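PDB 4CIT: vanadium-dependent haloperoxidase from Zobellia galactanivorans, which probably oxidises iodide with hydrogen peroxide, using a vanadate ion bound within a largely helical enzyme. Local coordinates for residues Pro193-Pro196 / Ala197-Asp200; Asp245-Asn248 / Lys249-Glu252; Ala290-Met293 / Gly294-Lys297; Thr315-Ser318 / Val319-Asp323. All blocks are in the same frame, centred on the assembly; numbering follows the deposited sequence.

Contact 1: residues Pro193-Pro196 / Ala197-Asp200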
# COMPACT_ATOMS: atom_id res chain seq x y z
N PRO A 193 -18.98 7.53 -13.72
CA PRO A 193 -17.83 7.08 -14.45
C PRO A 193 -17.36 8.09 -15.48
O PRO A 193 -18.17 8.90 -15.98
CB PRO A 193 -18.30 5.79 -15.16
CG PRO A 193 -19.41 5.28 -14.35
CD PRO A 193 -20.09 6.58 -13.85
N THR A 194 -16.06 8.07 -15.69
CA THR A 194 -15.35 9.09 -16.49
C THR A 194 -14.67 8.55 -17.71
O THR A 194 -14.22 7.43 -17.73
CB THR A 194 -14.26 9.80 -15.59
OG1 THR A 194 -13.45 8.84 -14.90
CG2 THR A 194 -14.93 10.69 -14.49
N PRO A 195 -14.54 9.40 -18.78
CA PRO A 195 -13.83 8.96 -19.96
C PRO A 195 -12.36 8.81 -19.72
O PRO A 195 -11.78 9.44 -18.79
CB PRO A 195 -14.08 10.13 -20.96
CG PRO A 195 -14.16 11.35 -20.05
CD PRO A 195 -14.96 10.84 -18.86
N PRO A 196 -11.66 8.05 -20.59
CA PRO A 196 -12.13 7.43 -21.83
C PRO A 196 -12.89 6.12 -21.62
O PRO A 196 -13.73 5.75 -22.45
CB PRO A 196 -10.81 7.20 -22.62
CG PRO A 196 -9.71 7.17 -21.62
CD PRO A 196 -10.18 8.15 -20.51
N ALA A 197 -12.65 5.42 -20.51
CA ALA A 197 -13.12 4.00 -20.37
C ALA A 197 -14.48 3.83 -19.69
O ALA A 197 -15.18 2.85 -19.93
CB ALA A 197 -12.05 3.20 -19.71
N TYR A 198 -14.93 4.84 -18.92
CA TYR A 198 -16.22 4.84 -18.20
C TYR A 198 -16.34 3.58 -17.42
O TYR A 198 -17.39 2.97 -17.38
CB TYR A 198 -17.45 5.08 -19.12
CG TYR A 198 -17.46 6.43 -19.75
CD1 TYR A 198 -17.99 7.51 -19.08
CD2 TYR A 198 -17.00 6.62 -21.05
CE1 TYR A 198 -18.01 8.76 -19.67
CE2 TYR A 198 -17.06 7.84 -21.65
CZ TYR A 198 -17.57 8.90 -20.96
OH TYR A 198 -17.61 10.13 -21.54
N MET A 199 -15.29 3.24 -16.73
CA MET A 199 -15.30 2.02 -15.90
C MET A 199 -16.17 2.20 -14.67
O MET A 199 -16.29 3.31 -14.11
CB MET A 199 -13.86 1.59 -15.44
CG MET A 199 -12.86 1.05 -16.47
SD MET A 199 -11.18 0.74 -15.79
CE MET A 199 -11.57 -0.13 -14.31
N ASP A 200 -16.76 1.11 -14.21
CA ASP A 200 -17.60 1.11 -12.99
C ASP A 200 -16.62 1.32 -11.79
O ASP A 200 -15.43 0.98 -11.85
CB ASP A 200 -18.22 -0.26 -12.73
CG ASP A 200 -19.49 -0.55 -13.51
OD1 ASP A 200 -20.07 0.33 -14.14
OD2 ASP A 200 -19.91 -1.75 -13.49
O HOH W 1 -14.78 5.71 -14.30
O HOH W 2 -13.00 5.01 -16.22
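An alpha-turn in the loop between helix 172-175 and helix 235-253 brings Tyr-198 back against Thr-194, with a cis peptide bond between Pro-195 and Pro-196 at its bend. The closing hydrogen bond runs from Tyr-198 N to Thr-194 O at 2.9 Å, bent to 140° at the hydrogen, and the donor lies well above the carbonyl plane. Proline suits the bend because its ring fixes phi and because it alone among the common residues adopts a cis peptide readily. Tyr-198, the residue that closes the turn, takes a left-handed backbone conformation (phi 50°). Its CG stands beside the backbone N (chi1 -65°), which carries the phenol ring back along the chain to lie against the Thr-194/Pro-195 peptide: Thr-194 C and Pro-195 N sit over one ring face, both offset toward the rim, with Pro-195 N 3.6 Å from Tyr-198 CE1. The ring edge is approached instead by Pro-193 O, 3.4 Å from Tyr-198 CD1. Further out, Pro-195 CB rests 3.7 Å from Tyr-198 CZ. Two waters bridge the backbones of Thr-194 and Met-199: one accepts from Thr-194 N and donates to Met-199 O, the other accepts from Met-199 N and donates to Thr-194 O. Thr-194 also touches Thr-358 and Thr-342, its side chain about 10 Å from a bound vanadate. Thr-194 O is thus gripped by two donors, a peptide N-H and a water, and a loop rich in prolines, which bring no N-H of their own, is closed by one direct bond, two water bridges and an aromatic face.

Contact 2: residues Asp245-Asn248 / Lys249-Glu252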
# COMPACT_ATOMS: atom_id res chain seq x y z
N ASP A 245 -8.15 26.15 -12.83
CA ASP A 245 -7.13 27.20 -12.94
C ASP A 245 -5.67 26.66 -12.85
O ASP A 245 -4.77 27.04 -13.61
CB ASP A 245 -7.27 28.33 -11.88
CG ASP A 245 -8.50 29.22 -12.12
OD1 ASP A 245 -9.08 29.19 -13.25
OD2 ASP A 245 -8.91 29.95 -11.20
N VAL A 246 -5.41 25.77 -11.89
CA VAL A 246 -4.14 25.10 -11.84
C VAL A 246 -3.77 24.44 -13.14
O VAL A 246 -2.61 24.48 -13.58
CB VAL A 246 -4.09 24.09 -10.64
CG1 VAL A 246 -2.87 23.14 -10.69
CG2 VAL A 246 -4.09 24.83 -9.38
N ARG A 247 -4.69 23.66 -13.75
CA ARG A 247 -4.41 22.95 -14.97
C ARG A 247 -4.09 23.97 -16.05
O ARG A 247 -3.09 23.79 -16.80
CB ARG A 247 -5.64 22.09 -15.36
CG ARG A 247 -5.33 21.15 -16.48
CD ARG A 247 -5.36 21.76 -17.84
NE ARG A 247 -4.79 20.65 -18.67
CZ ARG A 247 -3.51 20.44 -18.96
NH1 ARG A 247 -2.55 21.29 -18.62
NH2 ARG A 247 -3.20 19.40 -19.69
N ASN A 248 -4.84 25.05 -16.08
CA ASN A 248 -4.58 26.09 -17.13
C ASN A 248 -3.25 26.81 -16.96
O ASN A 248 -2.59 27.10 -17.98
CB ASN A 248 -5.74 27.08 -17.25
CG ASN A 248 -7.03 26.43 -17.78
OD1 ASN A 248 -6.99 25.36 -18.39
ND2 ASN A 248 -8.17 26.99 -17.43
N LYS A 249 -2.81 27.06 -15.71
CA LYS A 249 -1.43 27.54 -15.43
C LYS A 249 -0.36 26.58 -15.87
O LYS A 249 0.66 26.99 -16.48
CB LYS A 249 -1.31 27.85 -13.97
CG LYS A 249 -2.11 29.06 -13.57
CD LYS A 249 -1.93 29.35 -12.09
CE LYS A 249 -2.78 30.55 -11.66
NZ LYS A 249 -2.62 30.83 -10.20
N ILE A 250 -0.56 25.26 -15.66
CA ILE A 250 0.31 24.29 -16.17
C ILE A 250 0.43 24.31 -17.69
O ILE A 250 1.54 24.26 -18.22
CB ILE A 250 -0.06 22.88 -15.59
CG1 ILE A 250 0.21 22.93 -14.11
CG2 ILE A 250 0.75 21.83 -16.24
CD1 ILE A 250 -0.33 21.69 -13.38
N THR A 251 -0.70 24.38 -18.36
CA THR A 251 -0.73 24.59 -19.83
C THR A 251 0.13 25.79 -20.20
O THR A 251 0.92 25.68 -21.15
CB THR A 251 -2.16 24.73 -20.36
OG1 THR A 251 -2.88 23.52 -20.04
CG2 THR A 251 -2.21 25.02 -21.93
N GLU A 252 -0.07 26.92 -19.53
CA GLU A 252 0.64 28.17 -19.89
C GLU A 252 2.15 27.97 -19.70
O GLU A 252 2.92 28.51 -20.51
CB GLU A 252 0.15 29.43 -19.12
CG GLU A 252 -1.34 29.77 -19.13
CD GLU A 252 -1.85 30.49 -17.82
OE1 GLU A 252 -1.03 31.16 -17.12
OE2 GLU A 252 -3.06 30.38 -17.45
O HOH W 3 -5.78 23.92 -20.22
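About two turns of regular alpha-helix, within helix 235-253, run through 245-248 and 249-252, each carbonyl from Asp-245 to Asn-248 accepting the N-H four residues on; the straightest bond, Thr-251 N to Arg-247 O, measures 2.9 Å at 169°. Arg-247 reaches the same threonine with its side chain. Its CG lies anti to the backbone N (chi1 -169°) and the chain then bends at chi2, folding the guanidinium over Thr-251 with one face toward OG1. Although Arg-247 NH1 comes to 2.7 Å from Thr-251 OG1, the angle is too poor for a hydrogen bond; NE instead bonds to Lys-353 O. Water 3 links the hydroxyl to the amide, lying 2.9 Å from Thr-251 OG1 and donating to Asn-248 OD1 at 2.6 Å. With an alanine here in place of Arg-247, Lys-353 O would probably lose its N-H partner and the Thr-251 hydroxyl the flat group above it. On another side of the helix Val-246 and Ile-250 lie side by side, Val-246 CG1 to Ile-250 CD1 4.0 Å, branched aliphatic residues suited to apolar neighbours. Val-246 meets Met-419 and Ile-250 meets Tyr-420, both of helix 407-420; Ile-250 also reaches Ile-260 of helix 258-266, while Arg-247 leans on the loop at Trp-352 and Val-355.

Contact 3: residues Ala290-Met293 / Gly294-Lys297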
# COMPACT_ATOMS: atom_id res chain seq x y z
N ALA A 290 2.24 0.07 -3.37
CA ALA A 290 3.51 -0.49 -3.88
C ALA A 290 4.62 0.52 -3.88
O ALA A 290 5.78 0.21 -3.53
CB ALA A 290 3.33 -1.11 -5.27
N HIS A 291 4.30 1.80 -4.21
CA HIS A 291 5.32 2.80 -4.22
C HIS A 291 5.87 3.01 -2.79
O HIS A 291 7.11 3.09 -2.61
CB HIS A 291 4.72 4.06 -4.76
CG HIS A 291 5.69 5.17 -5.03
ND1 HIS A 291 5.42 6.16 -5.96
CD2 HIS A 291 6.93 5.44 -4.55
CE1 HIS A 291 6.47 6.95 -6.07
NE2 HIS A 291 7.35 6.61 -5.15
N TRP A 292 4.98 3.02 -1.80
CA TRP A 292 5.42 3.19 -0.41
C TRP A 292 6.16 1.97 0.13
O TRP A 292 7.02 2.12 0.94
CB TRP A 292 4.28 3.67 0.49
CG TRP A 292 4.06 5.15 0.30
CD1 TRP A 292 3.15 5.75 -0.56
CD2 TRP A 292 4.79 6.21 0.91
NE1 TRP A 292 3.27 7.13 -0.48
CE2 TRP A 292 4.30 7.42 0.38
CE3 TRP A 292 5.84 6.24 1.81
CZ2 TRP A 292 4.80 8.66 0.80
CZ3 TRP A 292 6.31 7.46 2.26
CH2 TRP A 292 5.80 8.66 1.72
N MET A 293 5.81 0.79 -0.34
CA MET A 293 6.59 -0.39 -0.08
C MET A 293 7.99 -0.25 -0.62
O MET A 293 8.97 -0.63 0.03
CB MET A 293 5.91 -1.69 -0.54
CG MET A 293 4.68 -2.02 0.19
SD MET A 293 4.90 -2.42 1.96
CE MET A 293 5.90 -3.83 1.78
N GLY A 294 8.14 0.36 -1.79
CA GLY A 294 9.36 0.65 -2.35
C GLY A 294 10.20 1.66 -1.54
O GLY A 294 11.44 1.46 -1.37
N ILE A 295 9.54 2.70 -1.01
CA ILE A 295 10.21 3.66 -0.13
C ILE A 295 10.62 3.00 1.18
O ILE A 295 11.76 3.29 1.64
CB ILE A 295 9.31 4.89 0.12
CG1 ILE A 295 9.08 5.58 -1.23
CG2 ILE A 295 9.83 5.82 1.20
CD1 ILE A 295 8.12 6.70 -1.22
N ALA A 296 9.80 2.09 1.68
CA ALA A 296 10.21 1.36 2.89
C ALA A 296 11.48 0.55 2.66
O ALA A 296 12.36 0.50 3.50
CB ALA A 296 9.12 0.47 3.34
N LYS A 297 11.57 -0.07 1.50
CA LYS A 297 12.76 -0.80 1.11
C LYS A 297 14.02 0.07 1.03
O LYS A 297 15.10 -0.27 1.54
CB LYS A 297 12.49 -1.51 -0.23
CG LYS A 297 13.77 -2.17 -0.80
CD LYS A 297 13.62 -2.93 -2.15
CE LYS A 297 12.98 -2.13 -3.30
NZ LYS A 297 12.85 -2.92 -4.59
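Ile-295 pushes its CD1 methyl between the rings of His-291 and Trp-292, one helical turn back. Over the tryptophan the methyl makes a CH-pi contact, 3.9 Å from the centroid of the six-membered ring and only 11° off its normal; Ile-295 CG2 adds a second touch, 4.0 Å from Trp-292 CZ3. The histidine is met obliquely, His-291 CD2 3.8 Å from Ile-295 CD1. With CG1 anti to the carbonyl carbon (chi1 -63°) and the chain extended beyond it (chi2 173°), the isoleucine sends one branch far enough to touch both rings. An alanine here would remove CD1 and CG2, and the Trp-292 face would probably be left with a gap and the indole less firmly fixed. Beneath the side chains ordinary helical bonds hold the register, among them Ile-295 N to His-291 O at 2.9 Å. Each ring is anchored from outside: Trp-292 NE1 bonds to Ser-372 OG on helix 367-383, and His-291 NE2 to Asp-391 OD2, while Trp-266 stacks on the imidazole. The carboxylate of Asp-391 may well raise the basicity of the buried imidazole. Aromatic residues with a polar nitrogen suit this place, since Trp-292 NE1 and His-291 NE2 have partners while the ring carbons pack on an apolar methyl.

Contact 4: residues Thr315-Ser318 / Val319-Asp323; sequences TKAS and VAMAD
Thr-315 and Val-319 pack along one side of helix 307-335, a long helix, buried at this point, of the PAP2-type helical fold that vanadium haloperoxidases share with acid phosphatases. Their methyls meet, Thr-315 CG2 to Val-319 CG2, at 4.3 Å. Val-319 CG2 is the branch turned back along the helix, and it also settles 3.3 Å from Thr-315 O, whose carbonyl takes the Val-319 N-H in the regular helical bond. Beta-branched residues serve well here, and both side chains touch Val-71 of helix 59-80. The two hydroxyls face back along the helix, Thr-315 OG1 bonding to Leu-311 O and Ser-318 OG to Tyr-314 O; in the serine, OG sits between the backbone N and the carbonyl carbon (chi1 65°), a rotamer that satisfies a buried polar atom within its own helix. Small residues fit where neighbouring helices press close, Ala-320 against Val-378 of helix 367-383 and Ala-322 against Ser-63 of helix 59-80, whereas the long chain of Lys-316 carries NZ to a salt bridge with Glu-381. Met-321, unbranched and flexible, lies over the alanine one turn before it. Its CG is 3.3 Å from Ala-317 O; the chain runs back along the helix and the bend at chi3 (-82°) turns the methyl in toward Ala-317, leaving Met-321 CE 4.4 Å from Ala-317 CB and 3.7 Å from Ala-317 O.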
# COMPACT_ATOMS: atom_id res chain seq x y z
N THR A 315 6.24 -4.81 7.84
CA THR A 315 5.01 -5.25 8.42
C THR A 315 4.22 -4.16 9.01
O THR A 315 2.99 -4.04 8.72
CB THR A 315 5.30 -6.37 9.44
OG1 THR A 315 6.01 -7.42 8.74
CG2 THR A 315 3.99 -6.95 9.91
N LYS A 316 4.87 -3.29 9.77
CA LYS A 316 4.13 -2.18 10.35
C LYS A 316 3.57 -1.26 9.20
O LYS A 316 2.40 -0.83 9.29
CB LYS A 316 4.99 -1.43 11.36
CG LYS A 316 4.20 -0.57 12.30
CD LYS A 316 5.04 0.22 13.31
CE LYS A 316 5.89 -0.58 14.23
NZ LYS A 316 6.37 0.22 15.42
N ALA A 317 4.35 -1.03 8.18
CA ALA A 317 3.94 -0.17 7.02
C ALA A 317 2.80 -0.78 6.21
O ALA A 317 1.78 -0.09 5.90
CB ALA A 317 5.09 0.21 6.14
N SER A 318 2.92 -2.08 5.92
CA SER A 318 1.93 -2.73 5.09
C SER A 318 0.61 -2.88 5.84
O SER A 318 -0.45 -2.75 5.22
CB SER A 318 2.44 -3.99 4.44
OG SER A 318 2.73 -4.97 5.42
N VAL A 319 0.63 -3.25 7.12
CA VAL A 319 -0.59 -3.28 7.90
C VAL A 319 -1.30 -1.92 7.99
O VAL A 319 -2.49 -1.79 7.72
CB VAL A 319 -0.32 -3.87 9.27
CG1 VAL A 319 -1.50 -3.69 10.16
CG2 VAL A 319 0.04 -5.36 9.11
N ALA A 320 -0.53 -0.87 8.24
CA ALA A 320 -1.09 0.45 8.23
C ALA A 320 -1.71 0.80 6.86
O ALA A 320 -2.82 1.40 6.86
CB ALA A 320 -0.08 1.48 8.67
N MET A 321 -1.01 0.55 5.75
CA MET A 321 -1.54 0.90 4.47
C MET A 321 -2.84 0.15 4.14
O MET A 321 -3.71 0.69 3.43
CB MET A 321 -0.51 0.72 3.39
CG MET A 321 0.57 1.78 3.43
SD MET A 321 1.70 1.69 1.99
CE MET A 321 2.80 0.46 2.43
N ALA A 322 -2.92 -1.12 4.54
CA ALA A 322 -4.09 -1.94 4.21
C ALA A 322 -5.25 -1.30 4.98
O ALA A 322 -6.36 -1.07 4.37
CB ALA A 322 -3.90 -3.36 4.62
N ASP A 323 -5.05 -0.88 6.25
CA ASP A 323 -6.13 -0.21 7.00
C ASP A 323 -6.46 1.20 6.42
O ASP A 323 -7.63 1.61 6.36
CB ASP A 323 -5.87 -0.21 8.52
CG ASP A 323 -6.22 -1.61 9.18
OD1 ASP A 323 -6.53 -2.64 8.41
OD2 ASP A 323 -6.21 -1.61 10.45

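Overall arrangement
Along the chain the four contacts come in series, all in one subunit. Contact 1 lies in the surface loop leading to helix 235-253, which carries contact 2; their centres are 24 Å apart and they do not touch. Contacts 3 and 4 occupy the successive helices 288-302 and 307-335 near the centre of the chain, their own centres 11 Å apart. These two meet directly: Met-321 SD packs 3.6 Å from Trp-292 CB, and Met-321 CE as close to Met-293 SD. Contact 2 is the remotest, 36 Å from contact 4 between centres. The set thus spans a buried helical core and the periphery, with the side chain of Trp-292 about 10 Å from a vanadate.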